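Long-range contact in soluble secreted antigen MPT53 (Mycobacterium tuberculosis, PDB 1LU4), which probably catalyses the oxidation of reduced, unfolded secreted proteins to form disulfide bonds: residues F38-A43 with Q71-K76. Sequence-based numbering, arbitrary orientation.
Sequences FCNAEA and QSFVSK
F73 reaches across from helix 67-77 and brings the far end of its ring to C39, N40 and A43 on helix 37-52. Its CG is anti to the backbone N (chi1 180°), which turns the ring toward helix 37-52. The short helix segments run roughly parallel, 32° apart, with axes 10.9 Å apart at closest approach. F73 is the partner in the close contacts of C39, N40 and A43, and 186 Å² is buried in total.

The ring tip CZ lies 3.6 Å from the backbone O of C39, which sits at the ring edge near its plane. That oxygen also accepts a weak backbone bond from A43 N. F73 CZ is 4.1 Å from C39 CB. The methyl of A43 comes in obliquely, with CB 3.8 Å from F73 CZ. On another part of the rim, N40 CG is 3.7 Å from F73 CE2. The amide of N40 stands almost upright to the ring, their planes 87° apart. No hydrogen bond joins the two segments. The contacts with C39 CB and A43 CB are apolar, and the C39 oxygen faces the slightly positive rim of the ring. K76 stretches its chain fully along the exposed margin and brings its amine to the neighbourhood of the N40 side chain.

Other aromatics pack round the ring. W32 of strand 27-32 stacks on F73, and Y77 meets it edge-to-face. W30 touches both A43 and F73, so the same strand lies against both helices.

Each helix links neighbouring parallel strands of the central sheet, 27-32 to 57-62 and 57-62 to 82-85. The pair belongs to two successive beta-alpha-beta units. C36 and C39 form a CxxC at the start of helix 37-52, probably the redox-active pair and present here as free thiols. F73 thus packs beside the second cysteine of what is very likely the active site of a thioredoxin-like fold.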
ATOM      1  N   PHE A  38      -9.876  10.341  -1.671  1.00  9.72           N
ATOM      2  CA  PHE A  38      -9.656   9.303  -2.669  1.00  9.77           C
ATOM      3  C   PHE A  38      -9.170   8.048  -1.971  1.00  9.26           C
ATOM      4  O   PHE A  38      -9.626   6.946  -2.287  1.00 10.11           O
ATOM      5  CB  PHE A  38      -8.688   9.776  -3.745  1.00 11.05           C
ATOM      6  CG  PHE A  38      -9.186  11.006  -4.472  1.00 11.46           C
ATOM      7  CD1 PHE A  38     -10.036  10.872  -5.549  1.00 12.95           C
ATOM      8  CD2 PHE A  38      -8.781  12.306  -4.049  1.00 12.36           C
ATOM      9  CE1 PHE A  38     -10.497  12.002  -6.244  1.00 15.67           C
ATOM     10  CE2 PHE A  38      -9.254  13.410  -4.733  1.00 15.22           C
ATOM     11  CZ  PHE A  38     -10.120  13.253  -5.806  1.00 15.11           C
ATOM     12  N   CYS A  39      -8.273   8.178  -0.988  1.00  9.15           N
ATOM     13  CA  CYS A  39      -7.825   7.046  -0.220  1.00  9.18           C
ATOM     14  C   CYS A  39      -8.995   6.424   0.542  1.00  8.06           C
ATOM     15  O   CYS A  39      -9.111   5.191   0.613  1.00  8.66           O
ATOM     16  CB  CYS A  39      -6.719   7.443   0.744  1.00  8.88           C
ATOM     17  SG  CYS A  39      -5.157   7.923  -0.044  1.00  9.68           S
ATOM     18  N   ASN A  40      -9.836   7.260   1.092  1.00  8.75           N
ATOM     19  CA  ASN A  40     -10.997   6.769   1.816  1.00  8.74           C
ATOM     20  C   ASN A  40     -11.927   6.021   0.874  1.00  8.44           C
ATOM     21  O   ASN A  40     -12.487   4.986   1.254  1.00  9.92           O
ATOM     22  CB  ASN A  40     -11.791   7.919   2.463  1.00  9.52           C
ATOM     23  CG  ASN A  40     -11.149   8.327   3.772  1.00  9.75           C
ATOM     24  OD1 ASN A  40     -10.147   9.125   3.805  1.00 12.37           O
ATOM     25  ND2 ASN A  40     -11.695   7.829   4.833  1.00  8.86           N
ATOM     26  N   ALA A  41     -12.120   6.494  -0.374  1.00  9.74           N
ATOM     27  CA  ALA A  41     -12.960   5.802  -1.359  1.00 10.25           C
ATOM     28  C   ALA A  41     -12.360   4.486  -1.756  1.00  9.92           C
ATOM     29  O   ALA A  41     -13.092   3.515  -1.985  1.00 13.26           O
ATOM     30  CB  ALA A  41     -13.182   6.699  -2.549  1.00 11.61           C
ATOM     31  N   GLU A  42     -11.072   4.383  -1.895  1.00  9.51           N
ATOM     32  CA  GLU A  42     -10.399   3.141  -2.275  1.00  9.79           C
ATOM     33  C   GLU A  42     -10.283   2.136  -1.156  1.00  8.96           C
ATOM     34  O   GLU A  42     -10.228   0.920  -1.450  1.00 10.23           O
ATOM     35  CB  GLU A  42      -8.971   3.447  -2.747  1.00 10.17           C
ATOM     36  CG  GLU A  42      -8.955   4.158  -4.099  1.00 10.65           C
ATOM     37  CD  GLU A  42      -7.571   4.435  -4.601  1.00 10.42           C
ATOM     38  OE1 GLU A  42      -6.593   4.243  -3.877  1.00 13.54           O
ATOM     39  OE2 GLU A  42      -7.496   4.864  -5.802  1.00 12.57           O
ATOM     40  N   ALA A  43     -10.260   2.543   0.098  1.00  8.55           N
ATOM     41  CA  ALA A  43      -9.945   1.660   1.205  1.00  8.60           C
ATOM     42  C   ALA A  43     -10.872   0.433   1.260  1.00  8.75           C
ATOM     43  O   ALA A  43     -10.337  -0.672   1.480  1.00  9.11           O
ATOM     44  CB  ALA A  43      -9.987   2.384   2.523  1.00  8.97           C
ATOM     45  N   GLN A  71      -4.254   4.574  12.397  1.00  8.76           N
ATOM     46  CA  GLN A  71      -4.907   3.373  12.954  1.00  8.64           C
ATOM     47  C   GLN A  71      -6.422   3.448  12.816  1.00  8.69           C
ATOM     48  O   GLN A  71      -7.078   2.466  12.527  1.00  9.27           O
ATOM     49  CB  GLN A  71      -4.552   3.255  14.444  1.00 10.05           C
ATOM     50  CG  GLN A  71      -3.091   2.879  14.589  1.00  9.84           C
ATOM     51  CD  GLN A  71      -2.650   2.822  16.036  1.00  9.76           C
ATOM     52  OE1 GLN A  71      -3.316   3.335  16.961  1.00 11.33           O
ATOM     53  NE2 GLN A  71      -1.544   2.157  16.268  1.00 12.21           N
ATOM     54  N   SER A  72      -7.019   4.642  13.041  1.00  8.73           N
ATOM     55  CA  SER A  72      -8.476   4.726  12.874  1.00  9.43           C
ATOM     56  C   SER A  72      -8.894   4.364  11.484  1.00  8.77           C
ATOM     57  O   SER A  72      -9.977   3.780  11.298  1.00  9.38           O
ATOM     58  CB  SER A  72      -8.905   6.167  13.187  1.00 11.36           C
ATOM     59  OG  SER A  72      -8.820   6.412  14.561  1.00 14.46           O
ATOM     60  N   PHE A  73      -8.109   4.785  10.475  1.00  8.44           N
ATOM     61  CA  PHE A  73      -8.437   4.492   9.087  1.00  8.13           C
ATOM     62  C   PHE A  73      -8.369   2.985   8.791  1.00  7.64           C
ATOM     63  O   PHE A  73      -9.282   2.417   8.219  1.00  8.77           O
ATOM     64  CB  PHE A  73      -7.460   5.295   8.250  1.00  8.54           C
ATOM     65  CG  PHE A  73      -7.575   5.176   6.768  1.00  8.30           C
ATOM     66  CD1 PHE A  73      -6.935   4.156   6.059  1.00  9.50           C
ATOM     67  CD2 PHE A  73      -8.306   6.112   6.008  1.00  8.90           C
ATOM     68  CE1 PHE A  73      -6.989   4.136   4.667  1.00  9.82           C
ATOM     69  CE2 PHE A  73      -8.363   6.050   4.623  1.00  9.34           C
ATOM     70  CZ  PHE A  73      -7.685   5.052   3.926  1.00  9.79           C
ATOM     71  N   VAL A  74      -7.286   2.338   9.262  1.00  8.27           N
ATOM     72  CA  VAL A  74      -7.162   0.906   9.087  1.00  8.60           C
ATOM     73  C   VAL A  74      -8.319   0.188   9.752  1.00  8.96           C
ATOM     74  O   VAL A  74      -8.859  -0.792   9.178  1.00  9.36           O
ATOM     75  CB  VAL A  74      -5.786   0.439   9.631  1.00  8.77           C
ATOM     76  CG1 VAL A  74      -5.743  -1.064   9.841  1.00 10.10           C
ATOM     77  CG2 VAL A  74      -4.642   0.876   8.716  1.00 10.94           C
ATOM     78  N   SER A  75      -8.696   0.640  10.945  1.00  8.56           N
ATOM     79  CA  SER A  75      -9.801  -0.022  11.679  1.00  9.25           C
ATOM     80  C   SER A  75     -11.119   0.178  10.969  1.00  9.36           C
ATOM     81  O   SER A  75     -11.901  -0.750  10.822  1.00 10.99           O
ATOM     82  CB  SER A  75      -9.889   0.509  13.095  1.00 11.19           C
ATOM     83  OG  SER A  75      -8.751   0.106  13.836  1.00 11.99           O
ATOM     84  N   LYS A  76     -11.439   1.414  10.566  1.00  9.58           N
ATOM     85  CA  LYS A  76     -12.698   1.738   9.919  1.00 10.42           C
ATOM     86  C   LYS A  76     -12.935   0.929   8.654  1.00  8.90           C
ATOM     87  O   LYS A  76     -14.054   0.521   8.414  1.00 10.06           O
ATOM     88  CB  LYS A  76     -12.705   3.241   9.593  1.00 12.95           C
ATOM     89  CG  LYS A  76     -13.923   3.739   8.808  1.00 14.38           C
ATOM     90  CD  LYS A  76     -13.810   5.256   8.656  1.00 18.39           C
ATOM     91  CE  LYS A  76     -15.045   5.716   7.849  1.00 30.01           C
ATOM     92  NZ  LYS A  76     -14.935   7.174   7.671  1.00 48.54           N
TER